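Local coordinates for hemin ABC transporter, periplasmic hemin-binding protein HutB (Vibrio cholerae, PDB 5KHL) that probably captures hemin in the periplasm as the binding-protein component of an ABC transporter for heme uptake, at residues Gly34-Leu39 with Glu47-Leu52; Leu39-Val44 with Leu69-Thr74. All coordinates share one frame; numbering follows the deposited sequence.

Contact 1 (34-39 with 47-52) and contact 2 (39-44 with 69-74) lie on the same side of the chain's centre, their own centres about 12 Å apart, and both involve strand 39-42 or its flanking loops. Leu39 is common to both ranges, but its side chain works only in contact 1. The two touch where Val48 CG1 packs 3.6 Å from Val42 CG1. Their centres are about 19 and 22 Å from the chain's centre, so both are peripheral. They belong to one lobe because strands 39-42, 19-21 and 75-78 share a parallel sheet. In relatives the ligand sits in the cleft between two lobes.

Contact 1 of 2, residues Gly34-Leu39 with Glu47-Leu52; sequences GAEQQL and EVPSSL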
ATOM      1  N   GLY A  34      -1.950  18.288   5.577  1.00 48.17           N
ATOM      2  CA  GLY A  34      -1.861  19.627   5.030  1.00 52.24           C
ATOM      3  C   GLY A  34      -0.461  20.188   4.888  1.00 57.56           C
ATOM      4  O   GLY A  34      -0.300  21.399   4.740  1.00 60.57           O
ATOM      5  N   ALA A  35       0.553  19.327   4.896  1.00 47.05           N
ATOM      6  CA  ALA A  35       1.933  19.819   4.929  1.00 56.33           C
ATOM      7  C   ALA A  35       2.680  19.635   3.615  1.00 52.24           C
ATOM      8  O   ALA A  35       3.894  19.454   3.620  1.00 58.87           O
ATOM      9  CB  ALA A  35       2.714  19.143   6.060  1.00 52.08           C
ATOM     10  N   GLU A  36       1.976  19.700   2.488  1.00 53.68           N
ATOM     11  CA  GLU A  36       2.645  19.516   1.197  1.00 54.45           C
ATOM     12  C   GLU A  36       3.676  20.609   0.871  1.00 46.62           C
ATOM     13  O   GLU A  36       4.600  20.366   0.127  1.00 44.74           O
ATOM     14  CB  GLU A  36       1.620  19.423   0.059  1.00 56.02           C
ATOM     15  CG  GLU A  36       0.559  20.492   0.078  1.00 64.44           C
ATOM     16  CD  GLU A  36      -0.322  20.453  -1.159  1.00 78.14           C
ATOM     17  OE1 GLU A  36       0.056  19.782  -2.142  1.00 68.24           O
ATOM     18  OE2 GLU A  36      -1.395  21.097  -1.149  1.00 95.18           O
ATOM     19  N   GLN A  37       3.539  21.799   1.447  1.00 66.62           N
ATOM     20  CA  GLN A  37       4.479  22.896   1.161  1.00 65.99           C
ATOM     21  C   GLN A  37       5.864  22.608   1.740  1.00 68.65           C
ATOM     22  O   GLN A  37       6.830  23.289   1.409  1.00 73.13           O
ATOM     23  CB  GLN A  37       3.946  24.232   1.702  1.00 62.69           C
ATOM     24  CG  GLN A  37       3.766  24.277   3.215  1.00 93.24           C
ATOM     25  CD  GLN A  37       2.581  23.444   3.705  1.00 93.52           C
ATOM     26  OE1 GLN A  37       1.758  22.990   2.907  1.00 91.97           O
ATOM     27  NE2 GLN A  37       2.495  23.236   5.022  1.00 92.37           N
ATOM     28  N   GLN A  38       5.949  21.589   2.596  1.00 69.08           N
ATOM     29  CA  GLN A  38       7.210  21.181   3.217  1.00 59.45           C
ATOM     30  C   GLN A  38       8.020  20.207   2.361  1.00 57.09           C
ATOM     31  O   GLN A  38       9.224  20.054   2.562  1.00 49.11           O
ATOM     32  CB  GLN A  38       6.937  20.556   4.585  1.00 56.72           C
ATOM     33  CG  GLN A  38       6.248  21.498   5.547  1.00 64.24           C
ATOM     34  CD  GLN A  38       6.095  20.895   6.933  1.00 68.55           C
ATOM     35  OE1 GLN A  38       6.795  19.946   7.288  1.00 67.61           O
ATOM     36  NE2 GLN A  38       5.176  21.440   7.720  1.00 69.99           N
ATOM     37  N   LEU A  39       7.353  19.537   1.422  1.00 51.29           N
ATOM     38  CA  LEU A  39       8.024  18.641   0.493  1.00 47.18           C
ATOM     39  C   LEU A  39       8.919  19.432  -0.466  1.00 52.00           C
ATOM     40  O   LEU A  39       8.519  20.470  -0.985  1.00 46.40           O
ATOM     41  CB  LEU A  39       7.010  17.818  -0.314  1.00 42.84           C
ATOM     42  CG  LEU A  39       6.209  16.707   0.367  1.00 42.29           C
ATOM     43  CD1 LEU A  39       5.104  16.242  -0.561  1.00 37.96           C
ATOM     44  CD2 LEU A  39       7.112  15.554   0.709  1.00 43.19           C
ATOM     45  N   GLU A  47       2.683  10.030  -5.131  1.00 63.35           N
ATOM     46  CA  GLU A  47       1.826  10.833  -5.990  1.00 69.29           C
ATOM     47  C   GLU A  47       1.553  12.191  -5.374  1.00 68.43           C
ATOM     48  O   GLU A  47       1.182  12.309  -4.201  1.00 62.65           O
ATOM     49  CB  GLU A  47       0.528  10.105  -6.286  1.00 78.51           C
ATOM     50  CG  GLU A  47       0.712   9.107  -7.402  1.00 92.29           C
ATOM     51  CD  GLU A  47      -0.114   7.863  -7.195  1.00102.58           C
ATOM     52  OE1 GLU A  47      -0.552   7.312  -8.224  1.00111.82           O
ATOM     53  OE2 GLU A  47      -0.325   7.442  -6.025  1.00 96.13           O
ATOM     54  N   VAL A  48       1.778  13.214  -6.187  1.00 47.27           N
ATOM     55  CA  VAL A  48       1.707  14.592  -5.764  1.00 52.58           C
ATOM     56  C   VAL A  48       1.115  15.333  -6.937  1.00 57.17           C
ATOM     57  O   VAL A  48       1.163  14.843  -8.065  1.00 53.71           O
ATOM     58  CB  VAL A  48       3.107  15.162  -5.374  1.00 68.37           C
ATOM     59  CG1 VAL A  48       3.667  14.437  -4.127  1.00 32.92           C
ATOM     60  CG2 VAL A  48       4.074  15.087  -6.550  1.00 51.66           C
ATOM     61  N   PRO A  49       0.511  16.497  -6.686  1.00 60.45           N
ATOM     62  CA  PRO A  49      -0.088  17.200  -7.829  1.00 60.42           C
ATOM     63  C   PRO A  49       0.968  17.755  -8.779  1.00 64.45           C
ATOM     64  O   PRO A  49       2.003  18.259  -8.340  1.00 48.51           O
ATOM     65  CB  PRO A  49      -0.889  18.327  -7.175  1.00 60.17           C
ATOM     66  CG  PRO A  49      -0.277  18.511  -5.826  1.00 54.43           C
ATOM     67  CD  PRO A  49       0.277  17.182  -5.404  1.00 56.15           C
ATOM     68  N   SER A  50       0.695  17.636 -10.074  1.00 72.47           N
ATOM     69  CA  SER A  50       1.578  18.132 -11.130  1.00 64.77           C
ATOM     70  C   SER A  50       2.048  19.541 -10.827  1.00 53.02           C
ATOM     71  O   SER A  50       3.208  19.868 -11.018  1.00 52.33           O
ATOM     72  CB  SER A  50       0.859  18.111 -12.475  1.00 70.15           C
ATOM     73  OG  SER A  50       0.331  16.830 -12.752  1.00 71.57           O
ATOM     74  N   SER A  51       1.134  20.349 -10.310  1.00 51.43           N
ATOM     75  CA  SER A  51       1.382  21.755 -10.012  1.00 54.94           C
ATOM     76  C   SER A  51       2.610  22.032  -9.131  1.00 52.62           C
ATOM     77  O   SER A  51       3.217  23.100  -9.216  1.00 56.20           O
ATOM     78  CB  SER A  51       0.132  22.356  -9.351  1.00 58.55           C
ATOM     79  OG  SER A  51      -0.773  21.345  -8.938  1.00 56.34           O
ATOM     80  N   LEU A  52       2.972  21.072  -8.289  1.00 60.59           N
ATOM     81  CA  LEU A  52       4.021  21.275  -7.290  1.00 55.27           C
ATOM     82  C   LEU A  52       5.409  21.319  -7.916  1.00 62.76           C
ATOM     83  O   LEU A  52       6.342  21.868  -7.325  1.00 52.03           O
ATOM     84  CB  LEU A  52       3.956  20.168  -6.243  1.00 50.18           C
ATOM     85  CG  LEU A  52       3.579  20.561  -4.814  1.00 58.33           C
ATOM     86  CD1 LEU A  52       2.813  21.872  -4.776  1.00 61.70           C
ATOM     87  CD2 LEU A  52       2.757  19.454  -4.168  1.00 46.34           C
TER
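Glu36 and Leu39 face the loop 47-52 with two quite different groups, a carboxylate at the rim and a leucine methyl further in. The Glu36 carboxylate oxygen OE1 lies 3.4 Å from Leu52 CD2, and the same oxygen is 3.9 Å from Pro49 CG. A polar oxygen therefore rests against the methyl of one side chain and the ring carbon of another, a van der Waals contact in which no hydrogen bond crosses between the segments. The Leu52 side chain has an unusual conformation (chi1 -114°), which makes the exact place of its methyl less certain. In Glu36, chi1 of 48° tucks CG between the two backbone arms and the chain then runs extended (chi2 173°), a path that carries the carboxylate across to the loop. Deeper toward the protein interior Leu39 CD1 meets Val48 CG1 at 4.2 Å, an ordinary apolar contact made by the buried Leu39.

Short backbone turns set these groups in place. The Leu39 N to Glu36 O hydrogen bond of 3.2 Å closes the 3-10 turn that leads from Glu36 to Leu39, while Leu52 N donates to Pro49 O at 3.0 Å. Further out, Leu39 and Val48 share Leu54 as a neighbour; Leu39 also packs on Ile30 and Leu31 of helix 24-32 and on strand 19-21, and Val48 on Thr27.

Helix 24-32 itself ends in a Schellman motif with Gly34 at positive phi. The arrangement is the helix-to-strand turn of a beta-alpha-beta unit (19-21, 24-32, 39-42), partly covered by the loop that follows its second strand, in a periplasmic binding protein lobe.

Contact 2 of 2, residues Leu39-Val44 with Leu69-Thr74; sequences LVAVDV and LTLEPT
Leu71, whose side chain reaches Ala41 and Val40, sits in a type I beta turn closed by the hydrogen bond from Glu72 N to Leu69 O, 3.0 Å long. No such bond spans the two segments, and the contact itself is apolar. Leu71 CD1 comes to 3.5 Å from Ala41 CB, a tight methyl-to-methyl approach. Chi1 of -68° turns CG to the amide side, opposite the carbonyl carbon, and with CD1 anti to CA (chi2 170°) the leucine stretches out from the turn, which brings that methyl against Ala41 CB. On the other branch, Leu71 CD2 lies 4.3 Å from the carbonyl oxygen Val40 O. Val40 adds a second, looser line of packing nearer the backbone of the turn: Val40 CG2 is 4.4 Å from Leu71 CB and 4.5 Å from Pro73 CB.

Val40 and Ala41 are consecutive, yet both direct their side chains at the 69-74 loop. The break in the strand explains this, because Val40 leaves the extended conformation (psi -16°) and the chain turns a corner there, upsetting the usual alternation. On the other segment Glu72, at positive phi, redirects the chain after the turn and delivers Pro73 next to Val40.

Val40 and Pro73 also share Val20 of strand 19-21 as a neighbour. Arg18 NH2 donates to Glu72 O, and the Arg18 backbone pairs with Thr74. The contact thus bridges the edge strand 39-42 and the lead-in to strand 75-78 across strand 19-21, which lies between them in the 2-1-3-4 parallel sheet of an alpha/beta, Rossmann-like binding-protein lobe.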
ATOM      1  N   LEU A  39       7.353  19.537   1.422  1.00 51.29           N
ATOM      2  CA  LEU A  39       8.024  18.641   0.493  1.00 47.18           C
ATOM      3  C   LEU A  39       8.919  19.432  -0.466  1.00 52.00           C
ATOM      4  O   LEU A  39       8.519  20.470  -0.985  1.00 46.40           O
ATOM      5  CB  LEU A  39       7.010  17.818  -0.314  1.00 42.84           C
ATOM      6  CG  LEU A  39       6.209  16.707   0.367  1.00 42.29           C
ATOM      7  CD1 LEU A  39       5.104  16.242  -0.561  1.00 37.96           C
ATOM      8  CD2 LEU A  39       7.112  15.554   0.709  1.00 43.19           C
ATOM      9  N   VAL A  40      10.130  18.927  -0.675  1.00 46.48           N
ATOM     10  CA  VAL A  40      11.014  19.423  -1.724  1.00 51.13           C
ATOM     11  C   VAL A  40      11.216  18.361  -2.789  1.00 40.50           C
ATOM     12  O   VAL A  40      11.656  18.661  -3.879  1.00 54.10           O
ATOM     13  CB  VAL A  40      12.393  19.843  -1.182  1.00 54.93           C
ATOM     14  CG1 VAL A  40      12.241  20.998  -0.224  1.00 51.02           C
ATOM     15  CG2 VAL A  40      13.098  18.661  -0.519  1.00 46.19           C
ATOM     16  N   ALA A  41      10.880  17.118  -2.464  1.00 57.32           N
ATOM     17  CA  ALA A  41      11.051  16.006  -3.394  1.00 47.60           C
ATOM     18  C   ALA A  41      10.352  14.762  -2.866  1.00 38.07           C
ATOM     19  O   ALA A  41      10.180  14.602  -1.676  1.00 44.79           O
ATOM     20  CB  ALA A  41      12.529  15.726  -3.617  1.00 40.91           C
ATOM     21  N   VAL A  42       9.980  13.872  -3.772  1.00 40.74           N
ATOM     22  CA  VAL A  42       9.284  12.640  -3.438  1.00 42.03           C
ATOM     23  C   VAL A  42       9.944  11.498  -4.195  1.00 47.60           C
ATOM     24  O   VAL A  42      10.800  11.727  -5.031  1.00 47.84           O
ATOM     25  CB  VAL A  42       7.781  12.703  -3.797  1.00 38.21           C
ATOM     26  CG1 VAL A  42       7.169  13.972  -3.264  1.00 32.98           C
ATOM     27  CG2 VAL A  42       7.570  12.630  -5.305  1.00 32.16           C
ATOM     28  N   ASP A  43       9.547  10.265  -3.906  1.00 47.87           N
ATOM     29  CA  ASP A  43      10.142   9.115  -4.572  1.00 37.87           C
ATOM     30  C   ASP A  43       9.299   8.757  -5.792  1.00 32.08           C
ATOM     31  O   ASP A  43       8.270   9.375  -6.012  1.00 47.90           O
ATOM     32  CB  ASP A  43      10.235   7.935  -3.611  1.00 31.73           C
ATOM     33  CG  ASP A  43       8.874   7.349  -3.308  1.00 41.27           C
ATOM     34  OD1 ASP A  43       8.071   8.041  -2.661  1.00 37.11           O
ATOM     35  OD2 ASP A  43       8.597   6.217  -3.731  1.00 33.83           O
ATOM     36  N   VAL A  44       9.714   7.764  -6.574  1.00 38.01           N
ATOM     37  CA  VAL A  44       8.977   7.402  -7.785  1.00 57.15           C
ATOM     38  C   VAL A  44       7.547   6.927  -7.505  1.00 57.04           C
ATOM     39  O   VAL A  44       6.641   7.204  -8.303  1.00 58.58           O
ATOM     40  CB  VAL A  44       9.695   6.300  -8.592  1.00 59.91           C
ATOM     41  CG1 VAL A  44      10.990   6.837  -9.192  1.00 65.37           C
ATOM     42  CG2 VAL A  44       9.959   5.078  -7.718  1.00 63.48           C
ATOM     43  N   LEU A  69      21.527  15.713  -1.634  1.00 49.82           N
ATOM     44  CA  LEU A  69      22.194  16.818  -0.967  1.00 53.68           C
ATOM     45  C   LEU A  69      21.995  18.137  -1.699  1.00 53.62           C
ATOM     46  O   LEU A  69      21.931  19.188  -1.067  1.00 56.78           O
ATOM     47  CB  LEU A  69      23.688  16.518  -0.812  1.00 60.11           C
ATOM     48  CG  LEU A  69      24.055  15.747   0.455  1.00 62.41           C
ATOM     49  CD1 LEU A  69      25.431  15.103   0.329  1.00 62.76           C
ATOM     50  CD2 LEU A  69      24.001  16.687   1.644  1.00 63.07           C
ATOM     51  N   THR A  70      21.875  18.086  -3.023  1.00 57.94           N
ATOM     52  CA  THR A  70      21.683  19.313  -3.806  1.00 58.72           C
ATOM     53  C   THR A  70      20.325  19.957  -3.517  1.00 56.84           C
ATOM     54  O   THR A  70      20.105  21.125  -3.842  1.00 64.11           O
ATOM     55  CB  THR A  70      21.791  19.057  -5.317  1.00 51.50           C
ATOM     56  OG1 THR A  70      20.681  18.257  -5.741  1.00 62.26           O
ATOM     57  CG2 THR A  70      23.069  18.328  -5.637  1.00 52.82           C
ATOM     58  N   LEU A  71      19.418  19.185  -2.920  1.00 51.29           N
ATOM     59  CA  LEU A  71      18.101  19.685  -2.533  1.00 51.92           C
ATOM     60  C   LEU A  71      18.112  20.413  -1.202  1.00 57.76           C
ATOM     61  O   LEU A  71      17.082  20.921  -0.779  1.00 54.49           O
ATOM     62  CB  LEU A  71      17.098  18.545  -2.439  1.00 46.10           C
ATOM     63  CG  LEU A  71      16.711  17.869  -3.739  1.00 47.94           C
ATOM     64  CD1 LEU A  71      15.919  16.622  -3.408  1.00 39.57           C
ATOM     65  CD2 LEU A  71      15.900  18.839  -4.591  1.00 43.33           C
ATOM     66  N   GLU A  72      19.275  20.446  -0.556  1.00 62.38           N
ATOM     67  CA  GLU A  72      19.431  21.032   0.775  1.00 61.75           C
ATOM     68  C   GLU A  72      18.255  20.665   1.666  1.00 66.17           C
ATOM     69  O   GLU A  72      17.600  21.550   2.231  1.00 68.43           O
ATOM     70  CB  GLU A  72      19.577  22.554   0.680  1.00 65.31           C
ATOM     71  CG  GLU A  72      20.782  23.027  -0.159  1.00 72.36           C
ATOM     72  CD  GLU A  72      20.835  24.541  -0.341  1.00 77.32           C
ATOM     73  OE1 GLU A  72      21.479  25.226   0.480  1.00 82.49           O
ATOM     74  OE2 GLU A  72      20.229  25.047  -1.307  1.00 84.77           O
ATOM     75  N   PRO A  73      17.961  19.357   1.775  1.00 59.46           N
ATOM     76  CA  PRO A  73      16.797  18.964   2.558  1.00 59.41           C
ATOM     77  C   PRO A  73      17.117  19.047   4.046  1.00 64.16           C
ATOM     78  O   PRO A  73      18.284  19.169   4.413  1.00 70.27           O
ATOM     79  CB  PRO A  73      16.558  17.518   2.114  1.00 47.56           C
ATOM     80  CG  PRO A  73      17.916  17.012   1.864  1.00 48.78           C
ATOM     81  CD  PRO A  73      18.733  18.176   1.343  1.00 54.53           C
ATOM     82  N   THR A  74      16.093  18.997   4.891  1.00 58.87           N
ATOM     83  CA  THR A  74      16.295  18.937   6.331  1.00 61.54           C
ATOM     84  C   THR A  74      15.892  17.568   6.864  1.00 60.56           C
ATOM     85  O   THR A  74      16.373  17.119   7.908  1.00 68.05           O
ATOM     86  CB  THR A  74      15.500  20.018   7.032  1.00 64.51           C
ATOM     87  OG1 THR A  74      14.105  19.792   6.798  1.00 60.81           O
ATOM     88  CG2 THR A  74      15.886  21.374   6.461  1.00 66.38           C
TER